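Local coordinates for antifreeze protein (Marinomonas primoryensis, PDB 5JUH) that forms the C-terminal, calcium-binding RTX region of a giant adhesin that attaches its bacterium to diatoms and ice, and is probably exported by type I secretion, at residues 152-155 and 156-159; 180-183 and 184-188; 189-193 and 194-198. All coordinates share one frame; numbering follows the deposited sequence.

How the contacts relate
The three contacts follow one another along the chain. Contact 1, the hairpin 152-159, lies at the edge of one mixed sheet; contact 3, the hairpin 189-198, closes the edge of another. Their centres are about 16 Å apart and they do not touch. Contact 2, the calcium loop, runs directly into the first strand of contact 3; their centres are about 18 Å apart, and Ser187 OG touches Ser198 CB. It also joins the two sheets: Ile188 CG1 lies 3.8 Å from Val153 CG2, Ile188 also packs on Val158, and Val182 CG1 lies 3.7 Å from Asp155 CB. Contact 2 alone supplies calcium ligands, Gly181 and Asp186; its centre is about 11 Å from that of contact 1.

Contact 1 (152-155 and 156-159); sequences KVTD and GHVK
Thr154 and His157 stand on the same face of a tight hairpin and their side chains cross obliquely, the threonine hydroxyl lying over the root of the histidine: Thr154 OG1 comes within 3.4 Å of His157 CB. The hydroxyl reaches this place because it sits between its own backbone N and carbonyl carbon (chi1 58°). From there it also meets a water, which donates to Lys152 O at 2.8 Å and weakly to His157 O, so that one water links a side chain and two carbonyls along this face. To the imidazole the hydroxyl lies obliquely, neither over the face nor at the edge, while CD2 at the ring edge is near Asp155 O; ND1 is hydrogen-bonded to Asp164 on the next strand. Lys152 and Lys159 share this face only at their roots, CB to CB 4.4 Å, before their chains diverge. Long flexible chains suit lysines whose ammonium groups go to separate partners, a salt bridge to Asp164 for Lys159 and, weakly, Glu149 O for Lys152.

The whole is a beta hairpin with a two-residue loop, Asp155 and Gly156, joining strands 151-154 and 157-160 through a type II turn from Thr154 to His157. Gly156 occupies the third turn position with a positive phi (92°), where a CB would collide with Asp155 O, so glycine fits naturally. Thr154 N gives a nearly straight bond to His157 O at 2.9 Å. The return bond, from His157 N to Thr154 O, is longer at 3.2 Å, and its donor stands well above the carbonyl plane. Lys152 and Lys159 exchange two more backbone bonds farther along.

On the opposite face Val153 and Val158 form the non-hydrogen-bonded pair. Their methyls face each other, Val153 CG1 to Val158 CG2 at 4.3 Å, and both branched chains are buried on Ile188.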
loop_
_atom_site.group_PDB
_atom_site.type_symbol
_atom_site.label_atom_id
_atom_site.label_comp_id
_atom_site.label_asym_id
_atom_site.label_seq_id
_atom_site.Cartn_x
_atom_site.Cartn_y
_atom_site.Cartn_z
ATOM N N LYS A 152 -5.862 6.405 3.801
ATOM C CA LYS A 152 -7.268 6.126 3.690
ATOM C C LYS A 152 -7.421 4.878 2.847
ATOM O O LYS A 152 -7.161 4.892 1.611
ATOM C CB LYS A 152 -7.988 7.312 3.100
ATOM C CG LYS A 152 -7.923 8.535 3.977
ATOM C CD LYS A 152 -9.239 9.043 4.402
ATOM C CE LYS A 152 -9.242 9.941 5.616
ATOM N NZ LYS A 152 -7.860 10.592 5.834
ATOM N N VAL A 153 -7.916 3.804 3.482
ATOM C CA VAL A 153 -8.064 2.483 2.809
ATOM C C VAL A 153 -9.541 2.236 2.586
ATOM O O VAL A 153 -10.335 2.299 3.550
ATOM C CB VAL A 153 -7.471 1.398 3.677
ATOM C CG1 VAL A 153 -7.511 0.137 2.911
ATOM C CG2 VAL A 153 -6.020 1.790 4.031
ATOM N N THR A 154 -9.935 1.973 1.322
ATOM C CA THR A 154 -11.313 1.604 1.040
ATOM C C THR A 154 -11.281 0.425 0.105
ATOM O O THR A 154 -10.216 -0.033 -0.286
ATOM C CB THR A 154 -12.127 2.773 0.486
ATOM O OG1 THR A 154 -11.458 3.235 -0.708
ATOM C CG2 THR A 154 -12.244 3.853 1.507
ATOM N N ASP A 155 -12.459 -0.111 -0.253
ATOM C CA ASP A 155 -12.435 -1.298 -1.103
ATOM C C ASP A 155 -11.905 -1.010 -2.515
ATOM O O ASP A 155 -12.622 -0.490 -3.347
ATOM C CB ASP A 155 -13.861 -1.915 -1.208
ATOM C CG ASP A 155 -13.896 -3.169 -1.989
ATOM O OD1 ASP A 155 -12.789 -3.719 -2.340
ATOM O OD2 ASP A 155 -15.071 -3.703 -2.113
ATOM N N GLY A 156 -10.690 -1.377 -2.770
ATOM C CA GLY A 156 -10.018 -1.147 -4.084
ATOM C C GLY A 156 -9.227 0.109 -4.239
ATOM O O GLY A 156 -8.731 0.378 -5.348
ATOM N N HIS A 157 -9.114 0.855 -3.123
ATOM C CA HIS A 157 -8.351 2.077 -3.168
ATOM C C HIS A 157 -7.523 2.246 -1.884
ATOM O O HIS A 157 -7.978 1.959 -0.772
ATOM C CB HIS A 157 -9.229 3.343 -3.299
ATOM C CG HIS A 157 -9.938 3.419 -4.602
ATOM N ND1 HIS A 157 -9.414 4.131 -5.661
ATOM C CD2 HIS A 157 -11.038 2.796 -5.022
ATOM C CE1 HIS A 157 -10.185 3.924 -6.705
ATOM N NE2 HIS A 157 -11.150 3.110 -6.349
ATOM N N VAL A 158 -6.366 2.893 -2.084
ATOM C CA VAL A 158 -5.563 3.359 -0.947
ATOM C C VAL A 158 -5.080 4.750 -1.329
ATOM O O VAL A 158 -4.462 4.939 -2.405
ATOM C CB VAL A 158 -4.343 2.400 -0.699
ATOM C CG1 VAL A 158 -3.471 2.902 0.439
ATOM C CG2 VAL A 158 -4.820 0.985 -0.399
ATOM N N LYS A 159 -5.333 5.713 -0.472
ATOM C CA LYS A 159 -5.071 7.114 -0.775
ATOM C C LYS A 159 -4.229 7.706 0.338
ATOM O O LYS A 159 -4.452 7.405 1.460
ATOM C CB LYS A 159 -6.370 7.904 -0.960
ATOM C CG LYS A 159 -7.165 7.407 -2.186
ATOM C CD LYS A 159 -8.411 8.233 -2.248
ATOM C CE LYS A 159 -9.421 7.660 -3.193
ATOM N NZ LYS A 159 -9.275 7.962 -4.557
HETATM O O HOH W 1 -9.286 5.088 -0.277
#

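Contact 2 (180-183 and 184-188). With CA (calcium ion), chain B.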
loop_
_atom_site.group_PDB
_atom_site.type_symbol
_atom_site.label_atom_id
_atom_site.label_comp_id
_atom_site.label_asym_id
_atom_site.label_seq_id
_atom_site.Cartn_x
_atom_site.Cartn_y
_atom_site.Cartn_z
ATOM N N ASP A 180 -17.300 -11.881 5.178
ATOM C CA ASP A 180 -18.170 -10.698 4.980
ATOM C C ASP A 180 -17.790 -9.790 3.795
ATOM O O ASP A 180 -18.173 -8.638 3.778
ATOM C CB ASP A 180 -18.266 -9.856 6.267
ATOM C CG ASP A 180 -18.714 -10.658 7.441
ATOM O OD1 ASP A 180 -19.753 -11.281 7.320
ATOM O OD2 ASP A 180 -18.017 -10.653 8.537
ATOM N N GLY A 181 -17.073 -10.340 2.830
ATOM C CA GLY A 181 -16.445 -9.550 1.793
ATOM C C GLY A 181 -15.626 -8.478 2.331
ATOM O O GLY A 181 -14.809 -8.708 3.202
ATOM N N VAL A 182 -15.710 -7.310 1.744
ATOM C CA VAL A 182 -14.925 -6.167 2.195
ATOM C C VAL A 182 -15.678 -5.210 3.094
ATOM O O VAL A 182 -16.689 -4.674 2.651
ATOM C CB VAL A 182 -14.176 -5.476 1.025
ATOM C CG1 VAL A 182 -13.360 -4.307 1.555
ATOM C CG2 VAL A 182 -13.342 -6.441 0.218
ATOM N N THR A 183 -15.280 -5.062 4.376
ATOM C CA THR A 183 -15.883 -4.122 5.331
ATOM C C THR A 183 -14.821 -3.387 6.180
ATOM O O THR A 183 -13.594 -3.636 6.028
ATOM C CB THR A 183 -16.821 -4.881 6.308
ATOM O OG1 THR A 183 -15.983 -5.567 7.292
ATOM C CG2 THR A 183 -17.714 -5.913 5.630
ATOM N N THR A 184 -15.239 -2.502 7.049
ATOM C CA THR A 184 -14.360 -1.864 7.980
ATOM C C THR A 184 -13.574 -2.780 8.927
ATOM O O THR A 184 -12.642 -2.296 9.566
ATOM C CB THR A 184 -15.043 -0.757 8.761
ATOM O OG1 THR A 184 -16.077 -1.355 9.540
ATOM C CG2 THR A 184 -15.556 0.278 7.902
ATOM N N ALA A 185 -13.935 -4.049 8.985
ATOM C CA ALA A 185 -13.182 -4.989 9.811
ATOM C C ALA A 185 -11.944 -5.440 9.093
ATOM O O ALA A 185 -11.031 -5.913 9.706
ATOM C CB ALA A 185 -14.028 -6.224 10.115
ATOM N N ASP A 186 -11.917 -5.282 7.774
ATOM C CA ASP A 186 -10.718 -5.625 6.973
ATOM C C ASP A 186 -9.660 -4.551 7.118
ATOM O O ASP A 186 -9.898 -3.383 7.519
ATOM C CB ASP A 186 -11.135 -5.786 5.505
ATOM C CG ASP A 186 -11.980 -7.091 5.249
ATOM O OD1 ASP A 186 -11.529 -8.187 5.476
ATOM O OD2 ASP A 186 -13.139 -6.901 4.805
ATOM N N SER A 187 -8.439 -4.983 6.806
ATOM C CA SER A 187 -7.313 -4.054 6.860
ATOM C C SER A 187 -6.280 -4.407 5.831
ATOM O O SER A 187 -6.271 -5.500 5.232
ATOM C CB SER A 187 -6.656 -4.073 8.280
ATOM O OG SER A 187 -6.191 -5.414 8.541
ATOM N N ILE A 188 -5.379 -3.452 5.620
ATOM C CA ILE A 188 -4.213 -3.700 4.740
ATOM C C ILE A 188 -2.953 -3.537 5.545
ATOM O O ILE A 188 -2.921 -2.742 6.524
ATOM C CB ILE A 188 -4.170 -2.795 3.495
ATOM C CG1 ILE A 188 -3.988 -1.397 3.816
ATOM C CG2 ILE A 188 -5.314 -3.107 2.555
ATOM C CD1 ILE A 188 -3.388 -0.635 2.643
HETATM CA CA CA B . -13.697 -9.232 5.125
HETATM O O HOH W 2 -14.838 -8.057 6.944
#
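Asp186 OD2 is gripped from two directions: it binds the calcium ion at 2.4 Å and accepts a hydrogen bond from Thr183 N at 2.9 Å. The amide uses the lone pair of OD2 that points away from OD1, while the metal lies on the side shared by both oxygens, since OD1 coordinates it too. This bidentate grip, with the amide bond added, fixes the rotation of the carboxylate. The chi1 of -71° sets CG beside the backbone N of Asp186 and turns the group back toward the loop. The ion probably stabilises the charged form of the acid.

Gly181 O joins the shell at 2.3 Å from the calcium. Its positive phi (53°) is readily adopted by a residue without a side chain. The Val182 side chain crosses that of Asp186 at about a right angle and touches Asp155 and Ile201.

Thr183 works through its hydroxyl as well as its amide. OG1 accepts a bond from Ala185 N at 3.1 Å, an ST turn, and is hydrogen-bonded to a water, 2.8 Å from Thr183 OG1, that is itself a calcium ligand, so this second-shell hydroxyl positions a first-shell water. Thr183 O receives Asp186 N at 2.9 Å, closing a type I beta turn that brings the aspartate round to the metal.

Asp175, Asn177 and the backbone carbonyl Val179 O complete the shell. Ligands at loop positions 1, 3, 5, 7 and 12, the last a bidentate carboxylate, with position 9 acting through water, make this an EF-hand-like calcium loop, although its exit is a beta strand and not a helix.

Contact 3 (189-193 and 194-198)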
loop_
_atom_site.group_PDB
_atom_site.type_symbol
_atom_site.label_atom_id
_atom_site.label_comp_id
_atom_site.label_asym_id
_atom_site.label_seq_id
_atom_site.Cartn_x
_atom_site.Cartn_y
_atom_site.Cartn_z
ATOM N N LYS A 189 -1.920 -4.223 5.099
ATOM C CA LYS A 189 -0.599 -4.118 5.685
ATOM C C LYS A 189 0.180 -2.949 4.998
ATOM O O LYS A 189 0.329 -2.973 3.772
ATOM C CB LYS A 189 0.119 -5.410 5.568
ATOM C CG LYS A 189 -0.578 -6.503 6.348
ATOM C CD LYS A 189 0.208 -7.781 6.485
ATOM C CE LYS A 189 0.340 -8.462 5.156
ATOM N NZ LYS A 189 0.832 -9.910 5.337
ATOM N N VAL A 190 0.623 -1.972 5.776
ATOM C CA VAL A 190 1.312 -0.800 5.290
ATOM C C VAL A 190 2.664 -0.765 5.980
ATOM O O VAL A 190 2.746 -0.923 7.226
ATOM C CB VAL A 190 0.560 0.474 5.624
ATOM C CG1 VAL A 190 1.363 1.697 5.329
ATOM C CG2 VAL A 190 -0.787 0.473 4.980
ATOM N N ILE A 191 3.712 -0.620 5.167
ATOM C CA ILE A 191 5.100 -0.521 5.654
ATOM C C ILE A 191 5.539 0.966 5.615
ATOM O O ILE A 191 5.306 1.670 4.660
ATOM C CB ILE A 191 6.032 -1.394 4.838
ATOM C CG1 ILE A 191 5.653 -2.894 5.113
ATOM C CG2 ILE A 191 7.465 -1.159 5.234
ATOM C CD1 ILE A 191 6.142 -3.791 4.035
ATOM N N TYR A 192 6.070 1.420 6.741
ATOM C CA TYR A 192 6.640 2.745 6.856
ATOM C C TYR A 192 7.989 2.560 7.594
ATOM O O TYR A 192 8.062 1.999 8.676
ATOM C CB TYR A 192 5.742 3.647 7.680
ATOM C CG TYR A 192 6.257 5.069 7.879
ATOM C CD1 TYR A 192 6.154 5.962 6.885
ATOM C CD2 TYR A 192 6.920 5.494 9.026
ATOM C CE1 TYR A 192 6.638 7.243 7.024
ATOM C CE2 TYR A 192 7.376 6.735 9.144
ATOM C CZ TYR A 192 7.239 7.608 8.136
ATOM O OH TYR A 192 7.674 8.974 8.275
ATOM N N ASN A 193 9.057 2.975 6.905
ATOM C CA ASN A 193 10.420 2.810 7.495
ATOM C C ASN A 193 10.693 1.365 7.963
ATOM O O ASN A 193 11.206 1.152 9.030
ATOM C CB ASN A 193 10.613 3.823 8.601
ATOM C CG ASN A 193 10.811 5.223 8.101
ATOM O OD1 ASN A 193 11.206 5.476 6.992
ATOM N ND2 ASN A 193 10.693 6.148 9.029
ATOM N N ASN A 194 10.434 0.390 7.067
ATOM C CA ASN A 194 10.743 -0.990 7.302
ATOM C C ASN A 194 10.066 -1.670 8.453
ATOM O O ASN A 194 10.488 -2.712 8.889
ATOM C CB ASN A 194 12.258 -1.272 7.350
ATOM C CG ASN A 194 12.962 -0.613 6.210
ATOM O OD1 ASN A 194 13.755 0.281 6.388
ATOM N ND2 ASN A 194 12.678 -1.042 5.073
ATOM N N GLU A 195 8.968 -1.138 8.907
ATOM C CA GLU A 195 8.140 -1.778 9.939
ATOM C C GLU A 195 6.674 -1.748 9.406
ATOM O O GLU A 195 6.292 -0.894 8.649
ATOM C CB GLU A 195 8.262 -1.023 11.269
ATOM C CG GLU A 195 9.681 -1.416 11.887
ATOM C CD GLU A 195 10.103 -0.854 13.201
ATOM O OE1 GLU A 195 10.986 -1.450 14.024
ATOM O OE2 GLU A 195 9.599 0.290 13.311
ATOM N N GLU A 196 5.930 -2.767 9.834
ATOM C CA GLU A 196 4.618 -3.035 9.244
ATOM C C GLU A 196 3.484 -2.746 10.247
ATOM O O GLU A 196 3.554 -3.079 11.441
ATOM C CB GLU A 196 4.600 -4.468 8.754
ATOM C CG GLU A 196 3.345 -4.738 7.928
ATOM C CD GLU A 196 3.482 -6.040 7.192
ATOM O OE1 GLU A 196 3.310 -7.129 7.720
ATOM O OE2 GLU A 196 3.784 -5.895 5.968
ATOM N N TYR A 197 2.407 -2.228 9.662
ATOM C CA TYR A 197 1.209 -1.828 10.370
ATOM C C TYR A 197 -0.053 -2.233 9.689
ATOM O O TYR A 197 -0.019 -2.343 8.504
ATOM C CB TYR A 197 1.197 -0.262 10.459
ATOM C CG TYR A 197 2.448 0.268 11.144
ATOM C CD1 TYR A 197 3.647 0.452 10.404
ATOM C CD2 TYR A 197 2.471 0.581 12.466
ATOM C CE1 TYR A 197 4.788 0.896 10.999
ATOM C CE2 TYR A 197 3.598 1.046 13.083
ATOM C CZ TYR A 197 4.780 1.165 12.372
ATOM O OH TYR A 197 5.884 1.636 12.988
ATOM N N SER A 198 -1.123 -2.580 10.455
ATOM C CA SER A 198 -2.381 -2.979 9.873
ATOM C C SER A 198 -3.356 -1.822 9.966
ATOM O O SER A 198 -3.656 -1.394 11.059
ATOM C CB SER A 198 -2.936 -4.209 10.603
ATOM O OG SER A 198 -2.226 -5.320 10.084
HETATM O O HOH W 3 7.949 2.577 11.434
#
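A tight beta hairpin with a type I' turn carries this contact, and across it Glu196 lies obliquely over Lys189 and Ile191. With CG anti to the backbone N (chi1 -171°), the glutamate chain runs back over the neighbouring strand. Its OE1 reaches Lys189 CD at 3.4 Å, and OE2 lies 3.6 Å from Ile191 CG1. The carboxylate thus touches the aliphatic stem of the lysine. The ammonium is near but beyond a salt bridge: Lys189 NZ stays 4.4 Å from Glu196 OE1, and bonds to Glu118 O.

The turn runs from Tyr192 to Glu195, and its two central residues, Asn193 and Asn194, both have positive phi, a conformation asparagine tolerates well. It joins strands 187-192 and 195-200, the latter at the edge of its sheet. Tyr192 N bonds Glu195 O at 3.0 Å; in exchange Glu195 N reaches Tyr192 O at 3.3 Å, coming from far out of the plane of that carbonyl. Val190 and Tyr197 form the next hydrogen-bonded pair, at 2.8 Å in both directions between N and O.

On the other face, the Tyr197 ring turns its edge to Val190 O, 3.6 Å from CD1. A water joins Tyr197 OH to Tyr192 O, 2.8 Å from each. Aromatic and partly polar, Tyr197 suits a site where its side chain packs on Val140, Val143 and Leu147 of helix 140-150.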